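Subdomain of Desmoplakin Carboxy-Terminal domain (DPCT) (Homo sapiens, PDB 1LM5) binds intermediate filaments, probably through its plakin repeats, and so probably ties them to desmosomes. Local coordinates at residues I52-T56 against T57-L61; Q74-A77 against T78-K81; G135-S138 against T139-I143. One frame throughout, in Å; residues are numbered along the deposited sequence.

Interaction 1 (I52-T56 against T57-L61)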
ATOM      1  N   ILE B  52       5.188 -12.594  -3.053  1.00 18.09           N
ATOM      2  CA  ILE B  52       4.578 -13.784  -3.605  1.00 16.64           C
ATOM      3  C   ILE B  52       3.352 -13.999  -2.724  1.00 17.64           C
ATOM      4  O   ILE B  52       3.436 -13.918  -1.497  1.00 19.07           O
ATOM      5  CB  ILE B  52       5.541 -14.970  -3.498  1.00 16.81           C
ATOM      6  CG1 ILE B  52       6.811 -14.663  -4.303  1.00 18.07           C
ATOM      7  CG2 ILE B  52       4.873 -16.230  -4.016  1.00 17.55           C
ATOM      8  CD1 ILE B  52       6.533 -14.373  -5.792  1.00 20.18           C
ATOM      9  N   ILE B  53       2.206 -14.247  -3.339  1.00 17.41           N
ATOM     10  CA  ILE B  53       0.997 -14.416  -2.556  1.00 17.93           C
ATOM     11  C   ILE B  53       0.803 -15.851  -2.116  1.00 17.89           C
ATOM     12  O   ILE B  53       0.780 -16.762  -2.940  1.00 17.70           O
ATOM     13  CB  ILE B  53      -0.239 -13.948  -3.354  1.00 16.57           C
ATOM     14  CG1 ILE B  53      -0.056 -12.478  -3.735  1.00 19.94           C
ATOM     15  CG2 ILE B  53      -1.523 -14.139  -2.514  1.00 18.90           C
ATOM     16  CD1 ILE B  53      -1.126 -11.937  -4.669  1.00 23.93           C
ATOM     17  N   HIS B  54       0.665 -16.059  -0.809  1.00 17.85           N
ATOM     18  CA  HIS B  54       0.459 -17.417  -0.335  1.00 20.20           C
ATOM     19  C   HIS B  54      -0.933 -17.788  -0.828  1.00 18.88           C
ATOM     20  O   HIS B  54      -1.903 -17.109  -0.534  1.00 17.53           O
ATOM     21  CB  HIS B  54       0.531 -17.500   1.177  1.00 21.14           C
ATOM     22  CG  HIS B  54       0.502 -18.905   1.676  1.00 22.21           C
ATOM     23  ND1 HIS B  54      -0.602 -19.715   1.529  1.00 24.24           N
ATOM     24  CD2 HIS B  54       1.467 -19.677   2.232  1.00 23.93           C
ATOM     25  CE1 HIS B  54      -0.316 -20.929   1.971  1.00 26.32           C
ATOM     26  NE2 HIS B  54       0.933 -20.932   2.400  1.00 24.04           N
ATOM     27  N   PRO B  55      -1.042 -18.881  -1.585  1.00 19.45           N
ATOM     28  CA  PRO B  55      -2.337 -19.301  -2.128  1.00 20.39           C
ATOM     29  C   PRO B  55      -3.494 -19.517  -1.170  1.00 22.76           C
ATOM     30  O   PRO B  55      -4.647 -19.390  -1.570  1.00 23.09           O
ATOM     31  CB  PRO B  55      -1.988 -20.555  -2.917  1.00 19.91           C
ATOM     32  CG  PRO B  55      -0.843 -21.116  -2.173  1.00 21.89           C
ATOM     33  CD  PRO B  55      -0.015 -19.908  -1.818  1.00 18.92           C
ATOM     34  N   THR B  56      -3.203 -19.827   0.086  1.00 23.70           N
ATOM     35  CA  THR B  56      -4.290 -20.064   1.026  1.00 27.49           C
ATOM     36  C   THR B  56      -4.536 -18.883   1.955  1.00 27.10           C
ATOM     37  O   THR B  56      -5.683 -18.502   2.178  1.00 29.29           O
ATOM     38  CB  THR B  56      -4.028 -21.332   1.873  1.00 27.52           C
ATOM     39  OG1 THR B  56      -3.030 -21.054   2.857  1.00 33.22           O
ATOM     40  CG2 THR B  56      -3.541 -22.457   0.999  1.00 27.13           C
ATOM     41  N   THR B  57      -3.462 -18.289   2.471  1.00 28.41           N
ATOM     42  CA  THR B  57      -3.580 -17.165   3.398  1.00 28.66           C
ATOM     43  C   THR B  57      -3.635 -15.805   2.726  1.00 28.43           C
ATOM     44  O   THR B  57      -4.176 -14.853   3.289  1.00 28.63           O
ATOM     45  CB  THR B  57      -2.410 -17.135   4.402  1.00 29.76           C
ATOM     46  OG1 THR B  57      -1.193 -16.806   3.718  1.00 28.12           O
ATOM     47  CG2 THR B  57      -2.254 -18.489   5.070  1.00 29.98           C
ATOM     48  N   GLY B  58      -3.076 -15.712   1.523  1.00 26.55           N
ATOM     49  CA  GLY B  58      -3.071 -14.443   0.815  1.00 24.48           C
ATOM     50  C   GLY B  58      -1.964 -13.530   1.319  1.00 24.53           C
ATOM     51  O   GLY B  58      -1.803 -12.411   0.837  1.00 21.16           O
ATOM     52  N   GLN B  59      -1.182 -14.002   2.282  1.00 23.58           N
ATOM     53  CA  GLN B  59      -0.119 -13.157   2.810  1.00 25.49           C
ATOM     54  C   GLN B  59       0.968 -12.977   1.746  1.00 23.39           C
ATOM     55  O   GLN B  59       1.224 -13.878   0.951  1.00 22.40           O
ATOM     56  CB  GLN B  59       0.468 -13.772   4.081  1.00 29.60           C
ATOM     57  CG  GLN B  59       1.440 -14.902   3.838  1.00 37.03           C
ATOM     58  CD  GLN B  59       1.803 -15.652   5.115  1.00 41.89           C
ATOM     59  OE1 GLN B  59       2.179 -15.051   6.126  1.00 42.99           O
ATOM     60  NE2 GLN B  59       1.702 -16.979   5.067  1.00 43.65           N
ATOM     61  N   LYS B  60       1.575 -11.797   1.716  1.00 22.83           N
ATOM     62  CA  LYS B  60       2.634 -11.509   0.755  1.00 22.34           C
ATOM     63  C   LYS B  60       3.944 -11.992   1.356  1.00 22.60           C
ATOM     64  O   LYS B  60       4.248 -11.725   2.516  1.00 22.61           O
ATOM     65  CB  LYS B  60       2.651 -10.010   0.461  1.00 25.64           C
ATOM     66  CG  LYS B  60       1.367  -9.568  -0.266  1.00 26.85           C
ATOM     67  CD  LYS B  60       1.081  -8.082  -0.127  1.00 31.37           C
ATOM     68  CE  LYS B  60       2.079  -7.230  -0.892  1.00 33.42           C
ATOM     69  NZ  LYS B  60       1.762  -5.768  -0.761  1.00 37.21           N
ATOM     70  N   LEU B  61       4.712 -12.723   0.567  1.00 21.65           N
ATOM     71  CA  LEU B  61       5.957 -13.289   1.048  1.00 21.50           C
ATOM     72  C   LEU B  61       7.166 -12.838   0.254  1.00 21.58           C
ATOM     73  O   LEU B  61       7.075 -12.563  -0.937  1.00 20.49           O
ATOM     74  CB  LEU B  61       5.900 -14.816   0.953  1.00 22.23           C
ATOM     75  CG  LEU B  61       4.687 -15.564   1.492  1.00 20.92           C
ATOM     76  CD1 LEU B  61       4.747 -17.022   1.006  1.00 21.74           C
ATOM     77  CD2 LEU B  61       4.676 -15.486   3.011  1.00 23.39           C
TER

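Interaction 2 (Q74-A77 against T78-K81)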
ATOM      1  N   GLN B  74      13.118 -23.122  -5.759  1.00 23.49           N
ATOM      2  CA  GLN B  74      14.373 -22.380  -5.780  1.00 24.18           C
ATOM      3  C   GLN B  74      14.700 -21.697  -7.101  1.00 23.95           C
ATOM      4  O   GLN B  74      15.038 -20.516  -7.126  1.00 24.07           O
ATOM      5  CB  GLN B  74      15.535 -23.305  -5.411  1.00 25.37           C
ATOM      6  CG  GLN B  74      15.439 -23.945  -4.036  1.00 31.44           C
ATOM      7  CD  GLN B  74      14.724 -25.283  -4.052  1.00 35.65           C
ATOM      8  OE1 GLN B  74      14.852 -26.074  -3.111  1.00 36.85           O
ATOM      9  NE2 GLN B  74      13.963 -25.544  -5.116  1.00 34.82           N
ATOM     10  N   ASP B  75      14.623 -22.439  -8.199  1.00 24.06           N
ATOM     11  CA  ASP B  75      14.923 -21.865  -9.504  1.00 25.65           C
ATOM     12  C   ASP B  75      14.001 -20.686  -9.819  1.00 24.98           C
ATOM     13  O   ASP B  75      14.454 -19.655 -10.322  1.00 24.46           O
ATOM     14  CB  ASP B  75      14.824 -22.943 -10.582  1.00 27.50           C
ATOM     15  CG  ASP B  75      15.984 -23.919 -10.520  1.00 31.63           C
ATOM     16  OD1 ASP B  75      15.885 -25.012 -11.114  1.00 35.13           O
ATOM     17  OD2 ASP B  75      17.006 -23.578  -9.880  1.00 31.58           O
ATOM     18  N   MET B  76      12.715 -20.830  -9.505  1.00 23.37           N
ATOM     19  CA  MET B  76      11.772 -19.749  -9.758  1.00 23.67           C
ATOM     20  C   MET B  76      12.145 -18.519  -8.933  1.00 21.52           C
ATOM     21  O   MET B  76      12.099 -17.404  -9.435  1.00 21.73           O
ATOM     22  CB  MET B  76      10.336 -20.192  -9.438  1.00 23.82           C
ATOM     23  CG  MET B  76       9.284 -19.133  -9.724  1.00 24.76           C
ATOM     24  SD  MET B  76       9.142 -18.770 -11.471  1.00 24.86           S
ATOM     25  CE  MET B  76       8.245 -20.204 -12.025  1.00 23.39           C
ATOM     26  N   ALA B  77      12.526 -18.715  -7.673  1.00 20.18           N
ATOM     27  CA  ALA B  77      12.904 -17.587  -6.830  1.00 22.46           C
ATOM     28  C   ALA B  77      14.036 -16.824  -7.514  1.00 23.00           C
ATOM     29  O   ALA B  77      14.081 -15.600  -7.476  1.00 23.82           O
ATOM     30  CB  ALA B  77      13.350 -18.068  -5.471  1.00 23.69           C
ATOM     31  N   THR B  78      14.946 -17.559  -8.152  1.00 22.15           N
ATOM     32  CA  THR B  78      16.058 -16.926  -8.850  1.00 22.20           C
ATOM     33  C   THR B  78      15.529 -16.058  -9.982  1.00 20.64           C
ATOM     34  O   THR B  78      15.897 -14.895 -10.101  1.00 20.37           O
ATOM     35  CB  THR B  78      17.019 -17.981  -9.428  1.00 23.59           C
ATOM     36  OG1 THR B  78      17.604 -18.715  -8.347  1.00 25.11           O
ATOM     37  CG2 THR B  78      18.132 -17.316 -10.246  1.00 25.02           C
ATOM     38  N   ARG B  79      14.640 -16.622 -10.796  1.00 21.14           N
ATOM     39  CA  ARG B  79      14.073 -15.894 -11.923  1.00 22.22           C
ATOM     40  C   ARG B  79      13.229 -14.711 -11.488  1.00 22.17           C
ATOM     41  O   ARG B  79      13.055 -13.773 -12.253  1.00 22.69           O
ATOM     42  CB  ARG B  79      13.205 -16.810 -12.778  1.00 23.93           C
ATOM     43  CG  ARG B  79      13.883 -18.053 -13.283  1.00 26.66           C
ATOM     44  CD  ARG B  79      12.836 -19.016 -13.811  1.00 31.55           C
ATOM     45  NE  ARG B  79      13.332 -20.386 -13.814  1.00 37.55           N
ATOM     46  CZ  ARG B  79      12.566 -21.454 -13.997  1.00 39.75           C
ATOM     47  NH1 ARG B  79      11.262 -21.306 -14.194  1.00 38.73           N
ATOM     48  NH2 ARG B  79      13.106 -22.667 -13.973  1.00 40.88           N
ATOM     49  N   LEU B  80      12.696 -14.759 -10.266  1.00 21.36           N
ATOM     50  CA  LEU B  80      11.850 -13.678  -9.764  1.00 20.64           C
ATOM     51  C   LEU B  80      12.572 -12.526  -9.092  1.00 19.73           C
ATOM     52  O   LEU B  80      11.937 -11.538  -8.735  1.00 20.70           O
ATOM     53  CB  LEU B  80      10.817 -14.221  -8.769  1.00 17.87           C
ATOM     54  CG  LEU B  80       9.827 -15.230  -9.327  1.00 19.19           C
ATOM     55  CD1 LEU B  80       8.966 -15.771  -8.188  1.00 18.65           C
ATOM     56  CD2 LEU B  80       8.974 -14.547 -10.385  1.00 17.63           C
ATOM     57  N   LYS B  81      13.883 -12.639  -8.898  1.00 21.23           N
ATOM     58  CA  LYS B  81      14.623 -11.573  -8.229  1.00 22.28           C
ATOM     59  C   LYS B  81      14.362 -10.188  -8.813  1.00 20.85           C
ATOM     60  O   LYS B  81      14.051  -9.243  -8.077  1.00 19.72           O
ATOM     61  CB  LYS B  81      16.131 -11.880  -8.237  1.00 24.90           C
ATOM     62  CG  LYS B  81      16.514 -13.078  -7.362  1.00 28.29           C
ATOM     63  CD  LYS B  81      17.943 -13.547  -7.653  1.00 30.99           C
ATOM     64  CE  LYS B  81      18.344 -14.781  -6.838  1.00 33.85           C
ATOM     65  NZ  LYS B  81      18.629 -14.495  -5.396  1.00 35.84           N
TER
HETATM   66  O   HOH W   1      18.196 -21.114 -10.297  1.00 33.36           O

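Interaction 3 (G135-S138 against T139-I143)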
ATOM      1  N   GLY B 135       5.387   1.787  -1.468  1.00 22.77           N
ATOM      2  CA  GLY B 135       3.945   1.925  -1.519  1.00 22.02           C
ATOM      3  C   GLY B 135       3.552   2.207  -2.951  1.00 21.34           C
ATOM      4  O   GLY B 135       4.411   2.427  -3.797  1.00 23.32           O
ATOM      5  N   ARG B 136       2.260   2.192  -3.231  1.00 19.99           N
ATOM      6  CA  ARG B 136       1.801   2.463  -4.575  1.00 20.39           C
ATOM      7  C   ARG B 136       1.482   3.939  -4.678  1.00 21.95           C
ATOM      8  O   ARG B 136       1.080   4.567  -3.694  1.00 22.02           O
ATOM      9  CB  ARG B 136       0.552   1.657  -4.879  1.00 20.98           C
ATOM     10  CG  ARG B 136       0.770   0.174  -4.867  1.00 15.71           C
ATOM     11  CD  ARG B 136      -0.539  -0.492  -5.185  1.00 20.44           C
ATOM     12  NE  ARG B 136      -0.454  -1.944  -5.220  1.00 20.20           N
ATOM     13  CZ  ARG B 136      -0.227  -2.651  -6.321  1.00 20.86           C
ATOM     14  NH1 ARG B 136      -0.045  -2.037  -7.483  1.00 18.14           N
ATOM     15  NH2 ARG B 136      -0.237  -3.973  -6.261  1.00 18.62           N
ATOM     16  N   ILE B 137       1.661   4.486  -5.872  1.00 20.53           N
ATOM     17  CA  ILE B 137       1.387   5.887  -6.093  1.00 21.45           C
ATOM     18  C   ILE B 137       0.580   6.058  -7.357  1.00 21.97           C
ATOM     19  O   ILE B 137       0.575   5.184  -8.227  1.00 21.25           O
ATOM     20  CB  ILE B 137       2.690   6.682  -6.218  1.00 20.33           C
ATOM     21  CG1 ILE B 137       3.493   6.170  -7.419  1.00 20.35           C
ATOM     22  CG2 ILE B 137       3.474   6.569  -4.929  1.00 20.77           C
ATOM     23  CD1 ILE B 137       4.742   6.963  -7.694  1.00 22.24           C
ATOM     24  N   SER B 138      -0.108   7.188  -7.457  1.00 20.62           N
ATOM     25  CA  SER B 138      -0.910   7.466  -8.630  1.00 21.43           C
ATOM     26  C   SER B 138       0.065   7.624  -9.784  1.00 21.66           C
ATOM     27  O   SER B 138       1.258   7.854  -9.576  1.00 21.45           O
ATOM     28  CB  SER B 138      -1.695   8.770  -8.444  1.00 20.90           C
ATOM     29  OG  SER B 138      -0.801   9.865  -8.307  1.00 24.44           O
ATOM     30  N   THR B 139      -0.432   7.504 -11.002  1.00 24.13           N
ATOM     31  CA  THR B 139       0.448   7.672 -12.144  1.00 26.66           C
ATOM     32  C   THR B 139       0.904   9.130 -12.147  1.00 26.05           C
ATOM     33  O   THR B 139       2.054   9.419 -12.460  1.00 26.19           O
ATOM     34  CB  THR B 139      -0.276   7.338 -13.431  1.00 27.85           C
ATOM     35  OG1 THR B 139      -1.238   8.356 -13.714  1.00 33.60           O
ATOM     36  CG2 THR B 139      -1.005   6.014 -13.267  1.00 28.84           C
ATOM     37  N   GLU B 140       0.010  10.041 -11.770  1.00 25.46           N
ATOM     38  CA  GLU B 140       0.368  11.451 -11.716  1.00 26.19           C
ATOM     39  C   GLU B 140       1.626  11.611 -10.859  1.00 24.77           C
ATOM     40  O   GLU B 140       2.571  12.300 -11.245  1.00 25.19           O
ATOM     41  CB  GLU B 140      -0.762  12.283 -11.100  1.00 29.74           C
ATOM     42  CG  GLU B 140      -2.049  12.378 -11.932  1.00 35.36           C
ATOM     43  CD  GLU B 140      -2.705  11.027 -12.205  1.00 39.72           C
ATOM     44  OE1 GLU B 140      -2.849  10.218 -11.260  1.00 37.00           O
ATOM     45  OE2 GLU B 140      -3.088  10.781 -13.374  1.00 42.09           O
ATOM     46  N   GLU B 141       1.642  10.957  -9.703  1.00 21.68           N
ATOM     47  CA  GLU B 141       2.782  11.062  -8.807  1.00 21.89           C
ATOM     48  C   GLU B 141       4.021  10.392  -9.400  1.00 20.02           C
ATOM     49  O   GLU B 141       5.142  10.867  -9.212  1.00 17.92           O
ATOM     50  CB  GLU B 141       2.436  10.459  -7.443  1.00 23.18           C
ATOM     51  CG  GLU B 141       3.521  10.600  -6.397  1.00 26.50           C
ATOM     52  CD  GLU B 141       3.782  12.042  -6.008  1.00 29.44           C
ATOM     53  OE1 GLU B 141       4.609  12.256  -5.102  1.00 34.74           O
ATOM     54  OE2 GLU B 141       3.171  12.957  -6.595  1.00 29.90           O
ATOM     55  N   ALA B 142       3.823   9.281 -10.100  1.00 20.00           N
ATOM     56  CA  ALA B 142       4.954   8.601 -10.725  1.00 20.88           C
ATOM     57  C   ALA B 142       5.563   9.555 -11.751  1.00 20.19           C
ATOM     58  O   ALA B 142       6.773   9.575 -11.954  1.00 21.77           O
ATOM     59  CB  ALA B 142       4.505   7.331 -11.400  1.00 19.57           C
ATOM     60  N   ILE B 143       4.721  10.346 -12.405  1.00 20.91           N
ATOM     61  CA  ILE B 143       5.229  11.306 -13.384  1.00 21.03           C
ATOM     62  C   ILE B 143       5.983  12.403 -12.630  1.00 21.71           C
ATOM     63  O   ILE B 143       7.061  12.835 -13.045  1.00 22.18           O
ATOM     64  CB  ILE B 143       4.077  11.912 -14.203  1.00 21.60           C
ATOM     65  CG1 ILE B 143       3.560  10.864 -15.191  1.00 22.19           C
ATOM     66  CG2 ILE B 143       4.539  13.172 -14.926  1.00 21.39           C
ATOM     67  CD1 ILE B 143       2.365  11.316 -15.994  1.00 25.41           C
TER

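Interaction 1 (I52-T56 against T57-L61)
I52 and L61 pair across the beta hairpin of a plakin (plectin) repeat, the short antiparallel strands 52-53 and 60-61 joined by a loop of six residues. As a hydrogen-bonded pair they bond twice: I52 N bonds to L61 O at 2.8 Å, and L61 N returns to I52 O. I53 and K60 form the next, non-hydrogen-bonded pair. Beyond them H54 N bonds to Q59 O at 2.9 Å, and G58 N closes the loop on H54 O at 2.7 Å. G58 turns the chain with positive phi, 80°, a conformation glycine adopts readily.

H54 carries most of the side-chain contact in the loop. With CG anti to the backbone N (chi1 -172°), its CB lies 3.1 Å from T57 OG1, and T57 CG2 sits over one ring face, toward the rim. The Q59 amide lies obliquely by the ring, the two planes 53° apart.

Further out, I52 packs on A66 and L63 of helix 63-68, K22 NZ bonds to P55 O, and Q46 OE1 takes the I53 N-H. Two more bonds involve side chains of the loop: T57 OG1 accepts from Q59 N in an ST turn, and H54 ND1, in the ring plane, accepts from T56 N at 3.0 Å.

Interaction 2 (Q74-A77 against T78-K81)
M76 and L80, one turn apart, make the apolar contact of this helical stretch. The first torsion of M76 (chi1 -178°) sets CG, anti to the backbone N, 3.7 Å from L80 CD1, and the bend at the next torsion brings SD near L80 CG. The leucine branch also lies over the backbone, with CB, CG and CD1 all near the M76 carbonyl oxygen. Both side chains are buried.

Backbone bonds run from each residue to the fourth before it. T78 N donates to Q74 O at 3.1 Å, R79 N to D75 O with an N-H...O angle of 161°, and L80 N to M76 O at 2.8 Å. L80 N also makes a weak bond to A77 O.

This is the first part of helix 74-88, a helix of a plakin-repeat fold, packed against helices 36-47 and 63-68. L80 packs on L43 and E44 of the former and on L63 of the latter; the A77 side chain touches V67 and I72. Just before the stretch, D73 OD2 accepts from M76 N.

Polar and charged groups occupy the exposed side. R79 runs extended from CG to NE back along the helix, its CG 3.4 Å from D75 O, and lays one guanidinium face over D75 C and M76 N. It crosses the methionine at about a right angle, NH1 reaching M76 CE. D75 OD1 and R79 NH2 stay 4.6 Å apart, opposite charges without direct contact, so any attraction between them is probably modest. A water bridges D75 and T78: it donates to D75 OD2 at 2.8 Å and bonds to T78 OG1 at 3.1 Å.

Interaction 3 (G135-S138 against T139-I143)
S138 OG accepts from E141 N at 3.0 Å, with an N-H...O angle of 155°. Its chi1 of 63° tucks the hydroxyl between the backbone N and the carbonyl carbon, turning it in toward the first turn, where it also lies 3.4 Å from E141 CB. The E140 side chain curls back, carrying OE1 to within 3.4 Å of S138 CB.

S138 is thus the N-cap of helix 139-145, which follows strand 135-136 within a plakin (plectin) repeat sequence. Its carbonyl oxygen starts the helical bonding by accepting from A142 N at 3.0 Å. The serine backbone is held from outside as well: Y112 OH of the second subunit bonds to S138 N.

I137, just ahead of the cap, reaches over the first turn. CG1 also lies between the backbone N and the carbonyl carbon, and the extended chi2 carries CD1 onto A142, 3.7 Å from its CB and a tight 3.5 Å from its CA. On the E141 side, I137 CB meets E141 CB and CG at 4.0 Å. Y112 of the second subunit packs against both I137 and E141.

Interactions 1 and 2 lie in one plakin-repeat range and touch through I52 CD1 and L80 CD1, 3.7 Å apart; both also lean on helices 36-47 and 63-68. Interaction 3 lies in a different plakin-repeat range, its centre about 25 Å from that of interaction 1 and about 28 Å from that of interaction 2. Interactions 1 and 2 are partly buried: the hairpin has buried apolar residues on both faces and an exposed loop, helix 74-88 a buried apolar side and an exposed polar one. Interaction 3 is largely buried, against the second subunit. Backbone pairing shapes the hairpin; apolar packing and a water bridge occur together on helix 74-88, one buried and one exposed; a serine cap opens helix 139-145.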